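Local atomic coordinates of WipB (Legionella pneumophila, PDB entry 5NNY), a protein that acts as a Ser/Thr phosphatase effector, translocated into host cells to target the lysosomal nutrient-sensing machinery, and is represented here by its phosphatase domain. Residues N154-N159 and T284-E289; F133-E138 and L147-L152; D263-G268 and V280-V285; D96-R101 and Y106-L111. All coordinates share one frame; numbering follows the deposited sequence.

Contact 1. Residues N154-N159 and T284-E289; sequences NIQHGN and TVWGRE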
loop_
_atom_site.group_PDB
_atom_site.type_symbol
_atom_site.label_atom_id
_atom_site.label_comp_id
_atom_site.label_asym_id
_atom_site.label_seq_id
_atom_site.Cartn_x
_atom_site.Cartn_y
_atom_site.Cartn_z
ATOM N N ASN A 154 -17.513 0.232 0.297
ATOM C CA ASN A 154 -18.575 -0.198 -0.605
ATOM C C ASN A 154 -18.048 -0.660 -1.957
ATOM O O ASN A 154 -18.798 -1.291 -2.712
ATOM C CB ASN A 154 -19.570 0.937 -0.861
ATOM C CG ASN A 154 -20.471 1.216 0.312
ATOM O OD1 ASN A 154 -20.640 0.381 1.203
ATOM N ND2 ASN A 154 -21.077 2.405 0.313
ATOM N N ILE A 155 -16.807 -0.331 -2.316
ATOM C CA ILE A 155 -16.328 -0.597 -3.674
ATOM C C ILE A 155 -15.218 -1.612 -3.718
ATOM O O ILE A 155 -14.652 -1.850 -4.795
ATOM C CB ILE A 155 -15.889 0.691 -4.393
ATOM C CG1 ILE A 155 -14.699 1.332 -3.677
ATOM C CG2 ILE A 155 -17.066 1.640 -4.495
ATOM C CD1 ILE A 155 -14.257 2.645 -4.271
ATOM N N GLN A 156 -14.849 -2.194 -2.582
ATOM C CA GLN A 156 -13.798 -3.194 -2.588
ATOM C C GLN A 156 -13.943 -4.026 -1.328
ATOM O O GLN A 156 -14.499 -3.574 -0.324
ATOM C CB GLN A 156 -12.412 -2.545 -2.674
ATOM C CG GLN A 156 -12.138 -1.590 -1.521
ATOM C CD GLN A 156 -10.996 -0.627 -1.809
ATOM O OE1 GLN A 156 -10.517 -0.520 -2.941
ATOM N NE2 GLN A 156 -10.556 0.081 -0.780
ATOM N N HIS A 157 -13.450 -5.248 -1.398
ATOM C CA HIS A 157 -13.478 -6.129 -0.250
ATOM C C HIS A 157 -12.172 -5.958 0.507
ATOM O O HIS A 157 -11.091 -5.944 -0.089
ATOM C CB HIS A 157 -13.722 -7.574 -0.673
ATOM C CG HIS A 157 -15.158 -7.852 -0.993
ATOM N ND1 HIS A 157 -15.566 -8.918 -1.767
ATOM C CD2 HIS A 157 -16.288 -7.186 -0.644
ATOM C CE1 HIS A 157 -16.884 -8.897 -1.881
ATOM N NE2 HIS A 157 -17.345 -7.859 -1.205
ATOM N N GLY A 158 -12.291 -5.741 1.802
ATOM C CA GLY A 158 -11.158 -5.442 2.644
ATOM C C GLY A 158 -11.204 -6.280 3.894
ATOM O O GLY A 158 -11.208 -5.737 5.002
ATOM N N ASN A 159 -11.273 -7.606 3.712
ATOM C CA ASN A 159 -11.323 -8.518 4.857
ATOM C C ASN A 159 -10.253 -8.179 5.876
ATOM O O ASN A 159 -10.511 -8.152 7.087
ATOM C CB ASN A 159 -11.138 -9.972 4.396
ATOM C CG ASN A 159 -11.171 -10.959 5.560
ATOM O OD1 ASN A 159 -12.203 -11.129 6.188
ATOM N ND2 ASN A 159 -10.045 -11.611 5.849
ATOM N N THR A 284 -5.446 7.732 -11.751
ATOM C CA THR A 284 -4.165 7.029 -11.649
ATOM C C THR A 284 -4.288 5.753 -10.811
ATOM O O THR A 284 -3.826 4.683 -11.220
ATOM C CB THR A 284 -3.103 7.973 -11.071
ATOM O OG1 THR A 284 -2.893 9.059 -11.976
ATOM C CG2 THR A 284 -1.771 7.245 -10.867
ATOM N N VAL A 285 -4.904 5.832 -9.633
ATOM C CA VAL A 285 -4.966 4.637 -8.794
ATOM C C VAL A 285 -5.890 3.588 -9.404
ATOM O O VAL A 285 -5.704 2.389 -9.176
ATOM C CB VAL A 285 -5.372 4.970 -7.337
ATOM C CG1 VAL A 285 -4.316 5.858 -6.678
ATOM C CG2 VAL A 285 -6.766 5.605 -7.266
ATOM N N TRP A 286 -6.918 4.008 -10.163
ATOM C CA TRP A 286 -7.797 3.016 -10.787
ATOM C C TRP A 286 -7.352 2.627 -12.196
ATOM O O TRP A 286 -7.881 1.657 -12.750
ATOM C CB TRP A 286 -9.260 3.513 -10.821
ATOM C CG TRP A 286 -9.972 3.443 -9.452
ATOM C CD1 TRP A 286 -10.188 4.472 -8.584
ATOM C CD2 TRP A 286 -10.519 2.268 -8.829
ATOM N NE1 TRP A 286 -10.844 4.011 -7.454
ATOM C CE2 TRP A 286 -11.051 2.661 -7.583
ATOM C CE3 TRP A 286 -10.613 0.924 -9.209
ATOM C CZ2 TRP A 286 -11.670 1.764 -6.726
ATOM C CZ3 TRP A 286 -11.201 0.036 -8.351
ATOM C CH2 TRP A 286 -11.735 0.456 -7.128
ATOM N N GLY A 287 -6.386 3.331 -12.776
ATOM C CA GLY A 287 -5.923 2.973 -14.114
ATOM C C GLY A 287 -6.938 3.271 -15.196
ATOM O O GLY A 287 -7.023 2.531 -16.188
ATOM N N ARG A 288 -7.712 4.345 -15.033
ATOM C CA ARG A 288 -8.797 4.694 -15.948
ATOM C C ARG A 288 -8.384 5.796 -16.914
ATOM O O ARG A 288 -7.406 6.512 -16.694
ATOM C CB ARG A 288 -10.040 5.158 -15.179
ATOM C CG ARG A 288 -10.517 4.180 -14.128
ATOM C CD ARG A 288 -10.754 2.805 -14.748
ATOM N NE ARG A 288 -11.328 1.895 -13.760
ATOM C CZ ARG A 288 -11.289 0.573 -13.844
ATOM N NH1 ARG A 288 -10.700 -0.008 -14.879
ATOM N NH2 ARG A 288 -11.838 -0.170 -12.890
ATOM N N GLU A 289 -9.193 5.965 -17.960
ATOM C CA GLU A 289 -8.875 6.914 -19.016
ATOM C C GLU A 289 -8.769 8.334 -18.484
ATOM O O GLU A 289 -9.655 8.823 -17.782
ATOM C CB GLU A 289 -9.929 6.852 -20.130
ATOM C CG GLU A 289 -9.659 7.854 -21.264
ATOM C CD GLU A 289 -10.335 7.482 -22.595
ATOM O OE1 GLU A 289 -9.883 7.983 -23.645
ATOM O OE2 GLU A 289 -11.300 6.689 -22.601
#
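Gln156, one of two loop residues that approach Trp286, has its amide gripped at NE2 by two acceptors of helix 128-138, Glu132 OE1 and Asn128 O. The two bonds at NE2 help fix the rotation of the amide, whose OE1, also hydrogen-bonded elsewhere, lies obliquely to the indole, 4.5 Å from Trp286 CH2. The closer contact, and an apolar one, is made by Ile155, whose CD1 lies 3.7 Å from Trp286 CZ2, at the ring edge and near its plane. Ile155 gets there with CG1 between its backbone N and carbonyl carbon (chi1 63°) and CD1 extended beyond it.

With the nearest CA atoms, those of Ile155 and Trp286, 11.7 Å apart, side chains alone span the gap. The indole comes from the last turn of helix 280-286, which ends in a Schellman motif: Gly287, with phi 70°, is the C' residue, Arg288 N bonds to Ala283 O, and Gly287 N makes a weak bond of 3.3 Å to Thr284 O. Beyond the turn, the Arg288 guanidinium has Trp286 O 3.5 Å above one face, toward its rim, while NE bonds to Gly268 O. Met265 and Tyr266 of helix 262-270 also touch Ile155.

Contact 2. Residues F133-E138 and L147-L152; sequences FVEACE and LVAKRL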
loop_
_atom_site.group_PDB
_atom_site.type_symbol
_atom_site.label_atom_id
_atom_site.label_comp_id
_atom_site.label_asym_id
_atom_site.label_seq_id
_atom_site.Cartn_x
_atom_site.Cartn_y
_atom_site.Cartn_z
ATOM N N PHE A 133 -7.133 2.659 3.831
ATOM C CA PHE A 133 -6.406 2.743 5.101
ATOM C C PHE A 133 -5.959 4.179 5.391
ATOM O O PHE A 133 -6.090 4.666 6.530
ATOM C CB PHE A 133 -5.209 1.784 5.081
ATOM C CG PHE A 133 -4.427 1.749 6.375
ATOM C CD1 PHE A 133 -4.971 1.162 7.505
ATOM C CD2 PHE A 133 -3.175 2.342 6.456
ATOM C CE1 PHE A 133 -4.259 1.122 8.705
ATOM C CE2 PHE A 133 -2.437 2.298 7.639
ATOM C CZ PHE A 133 -2.997 1.695 8.774
ATOM N N VAL A 134 -5.456 4.871 4.364
ATOM C CA VAL A 134 -5.065 6.270 4.499
ATOM C C VAL A 134 -6.240 7.094 5.017
ATOM O O VAL A 134 -6.111 7.890 5.952
ATOM C CB VAL A 134 -4.562 6.810 3.147
ATOM C CG1 VAL A 134 -4.479 8.332 3.204
ATOM C CG2 VAL A 134 -3.224 6.175 2.787
ATOM N N GLU A 135 -7.391 6.957 4.367
ATOM C CA GLU A 135 -8.543 7.777 4.713
ATOM C C GLU A 135 -9.006 7.492 6.129
ATOM O O GLU A 135 -9.271 8.418 6.899
ATOM C CB GLU A 135 -9.682 7.531 3.721
ATOM C CG GLU A 135 -10.818 8.568 3.842
ATOM C CD GLU A 135 -12.015 8.200 2.982
ATOM O OE1 GLU A 135 -12.849 7.386 3.450
ATOM O OE2 GLU A 135 -12.094 8.703 1.840
ATOM N N ALA A 136 -9.113 6.208 6.479
ATOM C CA ALA A 136 -9.475 5.815 7.835
ATOM C C ALA A 136 -8.560 6.461 8.860
ATOM O O ALA A 136 -9.027 6.982 9.880
ATOM C CB ALA A 136 -9.419 4.294 7.965
ATOM N N CYS A 137 -7.254 6.442 8.612
ATOM C CA CYS A 137 -6.321 6.997 9.583
ATOM C C CYS A 137 -6.382 8.513 9.613
ATOM O O CYS A 137 -6.340 9.116 10.694
ATOM C CB CYS A 137 -4.896 6.528 9.276
ATOM S SG CYS A 137 -4.640 4.776 9.607
ATOM N N GLU A 138 -6.483 9.149 8.439
ATOM C CA GLU A 138 -6.530 10.609 8.389
ATOM C C GLU A 138 -7.801 11.177 9.019
ATOM O O GLU A 138 -7.783 12.293 9.553
ATOM C CB GLU A 138 -6.431 11.094 6.940
ATOM C CG GLU A 138 -5.075 10.923 6.288
ATOM C CD GLU A 138 -5.018 11.626 4.949
ATOM O OE1 GLU A 138 -6.102 11.894 4.369
ATOM O OE2 GLU A 138 -3.903 11.925 4.495
ATOM N N LEU A 147 -11.421 4.036 13.358
ATOM C CA LEU A 147 -10.933 3.846 11.989
ATOM C C LEU A 147 -12.087 3.307 11.160
ATOM O O LEU A 147 -12.489 2.156 11.339
ATOM C CB LEU A 147 -9.745 2.882 11.961
ATOM C CG LEU A 147 -8.501 3.287 12.746
ATOM C CD1 LEU A 147 -7.522 2.118 12.840
ATOM C CD2 LEU A 147 -7.836 4.484 12.086
ATOM N N VAL A 148 -12.621 4.128 10.251
ATOM C CA VAL A 148 -13.762 3.703 9.447
ATOM C C VAL A 148 -13.607 4.299 8.058
ATOM O O VAL A 148 -13.010 5.364 7.874
ATOM C CB VAL A 148 -15.136 4.101 10.056
ATOM C CG1 VAL A 148 -15.524 3.199 11.249
ATOM C CG2 VAL A 148 -15.144 5.559 10.455
ATOM N N ALA A 149 -14.178 3.611 7.083
ATOM C CA ALA A 149 -14.185 4.115 5.718
ATOM C C ALA A 149 -15.359 3.493 4.987
ATOM O O ALA A 149 -15.180 2.582 4.179
ATOM C CB ALA A 149 -12.859 3.800 5.014
ATOM N N LYS A 150 -16.569 3.958 5.294
ATOM C CA LYS A 150 -17.759 3.241 4.852
ATOM C C LYS A 150 -17.947 3.312 3.339
ATOM O O LYS A 150 -18.254 2.300 2.700
ATOM C CB LYS A 150 -18.988 3.781 5.579
ATOM C CG LYS A 150 -20.217 2.912 5.402
ATOM C CD LYS A 150 -21.348 3.378 6.304
ATOM C CE LYS A 150 -21.708 4.840 6.043
ATOM N NZ LYS A 150 -21.989 5.096 4.592
ATOM N N ARG A 151 -17.744 4.491 2.739
ATOM C CA ARG A 151 -17.998 4.641 1.305
ATOM C C ARG A 151 -16.942 3.908 0.478
ATOM O O ARG A 151 -17.267 3.212 -0.490
ATOM C CB ARG A 151 -18.067 6.127 0.912
ATOM C CG ARG A 151 -18.994 7.010 1.769
ATOM C CD ARG A 151 -19.980 7.869 0.954
ATOM N NE ARG A 151 -19.380 8.982 0.200
ATOM C CZ ARG A 151 -19.278 10.241 0.633
ATOM N NH1 ARG A 151 -18.737 11.171 -0.153
ATOM N NH2 ARG A 151 -19.707 10.577 1.844
ATOM N N LEU A 152 -15.666 4.038 0.854
ATOM C CA LEU A 152 -14.633 3.269 0.167
ATOM C C LEU A 152 -14.827 1.769 0.346
ATOM O O LEU A 152 -14.547 0.992 -0.571
ATOM C CB LEU A 152 -13.255 3.692 0.663
ATOM C CG LEU A 152 -12.905 5.125 0.265
ATOM C CD1 LEU A 152 -11.523 5.472 0.809
ATOM C CD2 LEU A 152 -12.960 5.267 -1.273
HETATM O O HOH W 1 -14.908 6.150 2.937
HETATM O O HOH W 2 -13.023 7.551 6.447
HETATM O O HOH W 3 -11.650 6.883 10.538
#
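Waters link Glu135 to Leu152 and Val148, and Ala136 to Val148, making the polar part of the joint. Glu135 OE1 accepts from two waters: one takes the backbone N-H of Leu152 at 3.1 Å from Leu152 N, and the second also donates to Val148 O, 2.6 Å from it. A third water lies 2.9 Å from Val148 N, whose hydrogen it accepts, and 2.7 Å from Ala136 O. The other carboxylate oxygen, Glu135 OE2, is held by Tyr260 OH and His262 NE2, so this buried group has partners at both oxygens and little freedom to rotate.

Helix 128-138 follows strand 121-125 of the central mixed sheet, and the chain then doubles back through a loop to the short helix 150-153; the waters lie between the helix and the returning backbone.

Direct packing is apolar or weakly polar. Leu152 CD1 comes up against the carboxylate from the opposite direction, 3.4 Å from Glu135 OE2 and almost equally close to OE1 and CD. Glu135 reaches it as an extended chain, CG anti to the backbone N (chi1 -168°). Leu147 CD2 touches Ala136 O at 3.5 Å and also approaches Cys137 SG. A CA-H...O contact joins Ala136 CA to Val148 O (3.6 Å, 142° at the hydrogen). Within the helix, Cys137 SG sits above one face of the Phe133 ring, toward its rim.

Contact 3. Residues D263-G268 and V280-V285; sequences DMMYRG and VVAATV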
loop_
_atom_site.group_PDB
_atom_site.type_symbol
_atom_site.label_atom_id
_atom_site.label_comp_id
_atom_site.label_asym_id
_atom_site.label_seq_id
_atom_site.Cartn_x
_atom_site.Cartn_y
_atom_site.Cartn_z
ATOM N N ASP A 263 -17.384 10.127 -5.164
ATOM C CA ASP A 263 -18.032 9.843 -6.444
ATOM C C ASP A 263 -17.001 9.426 -7.494
ATOM O O ASP A 263 -17.281 8.596 -8.371
ATOM C CB ASP A 263 -18.848 11.057 -6.908
ATOM C CG ASP A 263 -18.001 12.306 -7.106
ATOM O OD1 ASP A 263 -17.675 12.990 -6.107
ATOM O OD2 ASP A 263 -17.659 12.615 -8.276
ATOM N N MET A 264 -15.801 10.006 -7.424
ATOM C CA MET A 264 -14.730 9.595 -8.334
ATOM C C MET A 264 -14.372 8.132 -8.128
ATOM O O MET A 264 -14.035 7.422 -9.078
ATOM C CB MET A 264 -13.491 10.461 -8.129
ATOM C CG MET A 264 -13.655 11.924 -8.411
ATOM S SD MET A 264 -12.130 12.715 -7.896
ATOM C CE MET A 264 -12.564 14.447 -7.858
ATOM N N MET A 265 -14.423 7.666 -6.887
ATOM C CA MET A 265 -14.004 6.295 -6.610
ATOM C C MET A 265 -15.087 5.294 -7.005
ATOM O O MET A 265 -14.782 4.182 -7.457
ATOM C CB MET A 265 -13.627 6.159 -5.123
ATOM C CG MET A 265 -12.532 7.138 -4.715
ATOM S SD MET A 265 -11.058 6.962 -5.748
ATOM C CE MET A 265 -10.190 5.662 -4.869
ATOM N N TYR A 266 -16.358 5.661 -6.855
ATOM C CA TYR A 266 -17.413 4.782 -7.359
ATOM C C TYR A 266 -17.307 4.638 -8.874
ATOM O O TYR A 266 -17.393 3.533 -9.420
ATOM C CB TYR A 266 -18.798 5.318 -6.997
ATOM C CG TYR A 266 -19.192 5.148 -5.542
ATOM C CD1 TYR A 266 -19.540 3.891 -5.048
ATOM C CD2 TYR A 266 -19.260 6.243 -4.680
ATOM C CE1 TYR A 266 -19.915 3.720 -3.727
ATOM C CE2 TYR A 266 -19.649 6.079 -3.336
ATOM C CZ TYR A 266 -19.966 4.812 -2.875
ATOM O OH TYR A 266 -20.346 4.619 -1.563
ATOM N N ARG A 267 -17.140 5.756 -9.570
ATOM C CA ARG A 267 -17.027 5.687 -11.024
ATOM C C ARG A 267 -15.720 5.017 -11.424
ATOM O O ARG A 267 -15.659 4.317 -12.442
ATOM C CB ARG A 267 -17.133 7.086 -11.634
ATOM C CG ARG A 267 -18.563 7.643 -11.610
ATOM C CD ARG A 267 -18.638 9.036 -12.208
ATOM N NE ARG A 267 -18.102 10.062 -11.320
ATOM C CZ ARG A 267 -17.011 10.785 -11.559
ATOM N NH1 ARG A 267 -16.628 11.701 -10.682
ATOM N NH2 ARG A 267 -16.310 10.605 -12.670
ATOM N N GLY A 268 -14.668 5.223 -10.630
ATOM C CA GLY A 268 -13.432 4.494 -10.861
ATOM C C GLY A 268 -13.641 2.997 -10.756
ATOM O O GLY A 268 -13.263 2.235 -11.647
ATOM N N VAL A 280 -7.590 13.240 -11.422
ATOM C CA VAL A 280 -6.407 12.565 -11.968
ATOM C C VAL A 280 -5.807 11.587 -10.953
ATOM O O VAL A 280 -5.261 10.543 -11.325
ATOM C CB VAL A 280 -5.369 13.593 -12.457
ATOM C CG1 VAL A 280 -4.728 14.352 -11.294
ATOM C CG2 VAL A 280 -4.307 12.894 -13.310
ATOM N N VAL A 281 -5.937 11.872 -9.653
ATOM C CA VAL A 281 -5.463 10.896 -8.670
ATOM C C VAL A 281 -6.342 9.648 -8.714
ATOM O O VAL A 281 -5.845 8.522 -8.750
ATOM C CB VAL A 281 -5.408 11.513 -7.255
ATOM C CG1 VAL A 281 -5.056 10.449 -6.213
ATOM C CG2 VAL A 281 -4.365 12.625 -7.185
ATOM N N ALA A 282 -7.667 9.829 -8.754
ATOM C CA ALA A 282 -8.544 8.672 -8.918
ATOM C C ALA A 282 -8.226 7.927 -10.215
ATOM O O ALA A 282 -8.123 6.694 -10.229
ATOM C CB ALA A 282 -10.014 9.114 -8.884
ATOM N N ALA A 283 -8.041 8.665 -11.309
ATOM C CA ALA A 283 -7.720 8.037 -12.593
ATOM C C ALA A 283 -6.419 7.238 -12.510
ATOM O O ALA A 283 -6.311 6.144 -13.068
ATOM C CB ALA A 283 -7.631 9.115 -13.670
ATOM N N THR A 284 -5.446 7.732 -11.751
ATOM C CA THR A 284 -4.165 7.029 -11.649
ATOM C C THR A 284 -4.288 5.753 -10.811
ATOM O O THR A 284 -3.826 4.683 -11.220
ATOM C CB THR A 284 -3.103 7.973 -11.071
ATOM O OG1 THR A 284 -2.893 9.059 -11.976
ATOM C CG2 THR A 284 -1.771 7.245 -10.867
ATOM N N VAL A 285 -4.904 5.832 -9.633
ATOM C CA VAL A 285 -4.966 4.637 -8.794
ATOM C C VAL A 285 -5.890 3.588 -9.404
ATOM O O VAL A 285 -5.704 2.389 -9.176
ATOM C CB VAL A 285 -5.372 4.970 -7.337
ATOM C CG1 VAL A 285 -4.316 5.858 -6.678
ATOM C CG2 VAL A 285 -6.766 5.605 -7.266
#
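Next to Met264 and Met265, which meet Ala282, the flat groups of helix 263-268 pair along the helix: the Arg267 guanidinium has the Asp263 carboxylate at its edge and in its plane. Arg267 NH1 lies 2.8 Å from Asp263 OD2 with 158° at the hydrogen, a salt bridge between residues one helical turn apart (i to i+4). It meets OD2 on the anti side, somewhat out of the carboxylate plane. Arg267 NH1 has a second anionic partner in Glu279, just before helix 280-286, and through it the arginine also links the two helices at their margin; Asp263 OD1 bonds to Thr261 OG1.

The interface itself is apolar. Ala282 CB is the common point, 3.8 Å from Met264 CB and 3.9 Å from Met265 SD. The two methionines differ in shape: Met264 is extended beyond CG, whereas Met265 folds at chi2 (-56°) and again at chi3, which swings its thioether toward the facing helix. Its CE then stands 4.2 Å from Val285 CG2, the two side chains crossing at about a right angle.

Helices 262-270 and 280-286 are consecutive in the chain, and their segments run in the same general direction, with axes 9.6 Å apart and a signed crossing angle of -30°. The nearest CA pair is Met264 and Ala282, at 6.3 Å. On helix 280-286, Val280 O accepts twice, from Thr284 N at 2.8 Å and from Thr284 OG1 at 2.9 Å, the two donors arriving from opposite faces of the carbonyl plane. The Thr284 side chain packs on His216 and Leu220 of helix 214-224.

Contact 4. Residues D96-R101 and Y106-L111; sequences DELVDR and YFILKL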
loop_
_atom_site.group_PDB
_atom_site.type_symbol
_atom_site.label_atom_id
_atom_site.label_comp_id
_atom_site.label_asym_id
_atom_site.label_seq_id
_atom_site.Cartn_x
_atom_site.Cartn_y
_atom_site.Cartn_z
ATOM N N ASP A 96 -1.777 -3.038 -2.858
ATOM C CA ASP A 96 -2.702 -3.989 -2.246
ATOM C C ASP A 96 -2.055 -4.704 -1.062
ATOM O O ASP A 96 -2.366 -5.856 -0.769
ATOM C CB ASP A 96 -3.217 -4.996 -3.270
ATOM C CG ASP A 96 -4.116 -4.362 -4.318
ATOM O OD1 ASP A 96 -4.357 -3.147 -4.254
ATOM O OD2 ASP A 96 -4.576 -5.092 -5.213
ATOM N N GLU A 97 -1.146 -4.007 -0.373
ATOM C CA GLU A 97 -0.514 -4.588 0.807
ATOM C C GLU A 97 -1.407 -4.504 2.050
ATOM O O GLU A 97 -1.147 -5.218 3.041
ATOM C CB GLU A 97 0.851 -3.917 1.032
ATOM C CG GLU A 97 0.822 -2.498 1.603
ATOM C CD GLU A 97 0.148 -1.472 0.712
ATOM O OE1 GLU A 97 -0.514 -0.559 1.248
ATOM O OE2 GLU A 97 0.259 -1.575 -0.537
ATOM N N LEU A 98 -2.470 -3.693 1.991
ATOM C CA LEU A 98 -3.433 -3.527 3.080
ATOM C C LEU A 98 -4.851 -3.500 2.513
ATOM O O LEU A 98 -5.051 -3.301 1.313
ATOM C CB LEU A 98 -3.161 -2.233 3.864
ATOM C CG LEU A 98 -1.823 -2.045 4.580
ATOM C CD1 LEU A 98 -1.684 -0.599 5.095
ATOM C CD2 LEU A 98 -1.679 -3.035 5.744
ATOM N N VAL A 99 -5.845 -3.696 3.396
ATOM C CA VAL A 99 -7.276 -3.597 3.065
ATOM C C VAL A 99 -7.637 -4.521 1.908
ATOM O O VAL A 99 -8.033 -4.055 0.829
ATOM C CB VAL A 99 -7.686 -2.145 2.730
ATOM C CG1 VAL A 99 -9.242 -1.987 2.728
ATOM C CG2 VAL A 99 -7.073 -1.178 3.722
ATOM N N ASP A 100 -7.547 -5.830 2.120
ATOM C CA ASP A 100 -7.718 -6.750 1.001
ATOM C C ASP A 100 -8.093 -8.119 1.559
ATOM O O ASP A 100 -8.540 -8.224 2.712
ATOM C CB ASP A 100 -6.449 -6.767 0.130
ATOM C CG ASP A 100 -6.743 -7.066 -1.346
ATOM O OD1 ASP A 100 -7.463 -8.049 -1.633
ATOM O OD2 ASP A 100 -6.233 -6.322 -2.217
ATOM N N ARG A 101 -7.913 -9.168 0.756
ATOM C CA ARG A 101 -8.440 -10.495 1.078
ATOM C C ARG A 101 -7.682 -11.209 2.196
ATOM O O ARG A 101 -8.227 -12.164 2.775
ATOM C CB ARG A 101 -8.421 -11.377 -0.169
ATOM C CG ARG A 101 -9.532 -11.038 -1.142
ATOM C CD ARG A 101 -9.235 -11.464 -2.567
ATOM N NE ARG A 101 -10.417 -12.035 -3.212
ATOM C CZ ARG A 101 -11.467 -11.340 -3.648
ATOM N NH1 ARG A 101 -12.486 -11.977 -4.215
ATOM N NH2 ARG A 101 -11.512 -10.019 -3.512
ATOM N N TYR A 106 -2.925 -5.976 10.623
ATOM C CA TYR A 106 -1.903 -5.879 11.660
ATOM C C TYR A 106 -0.621 -6.596 11.259
ATOM O O TYR A 106 0.475 -6.135 11.583
ATOM C CB TYR A 106 -2.431 -6.473 12.968
ATOM C CG TYR A 106 -1.551 -6.190 14.160
ATOM C CD1 TYR A 106 -1.572 -4.947 14.768
ATOM C CD2 TYR A 106 -0.677 -7.171 14.665
ATOM C CE1 TYR A 106 -0.758 -4.677 15.860
ATOM C CE2 TYR A 106 0.143 -6.906 15.765
ATOM C CZ TYR A 106 0.087 -5.661 16.353
ATOM O OH TYR A 106 0.874 -5.376 17.436
ATOM N N PHE A 107 -0.740 -7.735 10.561
ATOM C CA PHE A 107 0.432 -8.561 10.273
ATOM C C PHE A 107 1.414 -7.829 9.367
ATOM O O PHE A 107 2.618 -7.779 9.647
ATOM C CB PHE A 107 0.009 -9.886 9.640
ATOM C CG PHE A 107 -0.691 -10.844 10.596
ATOM C CD1 PHE A 107 -0.535 -10.738 11.980
ATOM C CD2 PHE A 107 -1.441 -11.887 10.087
ATOM C CE1 PHE A 107 -1.156 -11.650 12.839
ATOM C CE2 PHE A 107 -2.053 -12.814 10.929
ATOM C CZ PHE A 107 -1.908 -12.696 12.318
ATOM N N ILE A 108 0.910 -7.229 8.286
ATOM C CA ILE A 108 1.786 -6.533 7.351
ATOM C C ILE A 108 2.230 -5.202 7.937
ATOM O O ILE A 108 3.344 -4.744 7.678
ATOM C CB ILE A 108 1.094 -6.384 5.976
ATOM C CG1 ILE A 108 1.207 -7.720 5.230
ATOM C CG2 ILE A 108 1.691 -5.239 5.147
ATOM C CD1 ILE A 108 0.837 -7.713 3.789
ATOM N N LEU A 109 1.398 -4.585 8.781
ATOM C CA LEU A 109 1.811 -3.333 9.415
ATOM C C LEU A 109 3.036 -3.540 10.299
ATOM O O LEU A 109 3.945 -2.699 10.327
ATOM C CB LEU A 109 0.662 -2.739 10.231
ATOM C CG LEU A 109 -0.485 -2.090 9.452
ATOM C CD1 LEU A 109 -1.612 -1.661 10.406
ATOM C CD2 LEU A 109 0.039 -0.898 8.652
ATOM N N LYS A 110 3.073 -4.654 11.036
ATOM C CA LYS A 110 4.223 -4.948 11.885
ATOM C C LYS A 110 5.447 -5.272 11.052
ATOM O O LYS A 110 6.575 -4.958 11.454
ATOM C CB LYS A 110 3.921 -6.113 12.828
ATOM C CG LYS A 110 2.931 -5.775 13.937
ATOM C CD LYS A 110 3.313 -4.495 14.674
ATOM C CE LYS A 110 4.086 -4.780 15.962
ATOM N NZ LYS A 110 4.642 -3.512 16.562
ATOM N N LEU A 111 5.247 -5.927 9.905
ATOM C CA LEU A 111 6.367 -6.219 9.010
ATOM C C LEU A 111 6.955 -4.939 8.439
ATOM O O LEU A 111 8.178 -4.775 8.404
ATOM C CB LEU A 111 5.932 -7.160 7.880
ATOM C CG LEU A 111 5.937 -8.640 8.277
ATOM C CD1 LEU A 111 5.300 -9.475 7.201
ATOM C CD2 LEU A 111 7.372 -9.141 8.550
#
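Glu97 and Ile108 carry the nearest CA atoms, 7.2 Å apart, where an irregular loop with positive phi at Asp96 and Val99 passes helix 105-117. The isoleucine packs both branches against the loop's backbone: Ile108 CD1 is 3.3 Å from Glu97 O and Ile108 CG2 is 3.5 Å from the same oxygen. CG1 stands anti to the carbonyl carbon and CG2 anti to the backbone N (chi1 -79°), which turns both branches toward the same side of Glu97 O. The Glu97 carboxylate leads elsewhere, with OE1 bonded to Tyr186 OH.

The loop's sequence, Asp-Glu-Leu-Val-Asp-Arg, resembles the Gly-Asp-X-Val-Asp-Arg-Gly signature of PPP-type Ser/Thr phosphatases with one extra residue; in relatives that motif lies at the metal site. The loop joins strand 90-93 to helix 105-117 in a beta-alpha-beta crossover that returns to the neighbouring parallel strand 121-125.

Leu98 makes the apolar part of the contact. Its CD1 lies 4.0 Å from Leu109 CD2, the two side chains crossing at about a right angle, and its CD2 lies 4.1 Å from Ile108 CG2. Further along, Asp100 OD1 uses its anti lone pair to accept from Arg101 N (2.7 Å, 139° at the hydrogen), while Asp100 OD2 pairs with His12 ND1.

How the contacts relate
Along the chain contact 4 comes first, then contact 2, then the first segment of contact 1; contact 3 opens later and ends with contact 1 on helix 280-286, sharing Thr284 and Val285. All four lie in the WipA-like phosphatase domain. Contacts 1 and 3 are closest, with centres about 8 Å apart, and probably hydrogen-bond through Asn154 ND2 and Tyr266 OH. Contacts 2 and 4 (centres about 15 Å apart) meet where Phe133 packs on Leu98, Val99 and Leu109. Contacts 3 and 4, centres about 22 Å apart, do not touch. The packing thus runs from loop 96-101 through helix 128-138 and segment 147-159 to the late helices 262-270 and 280-286.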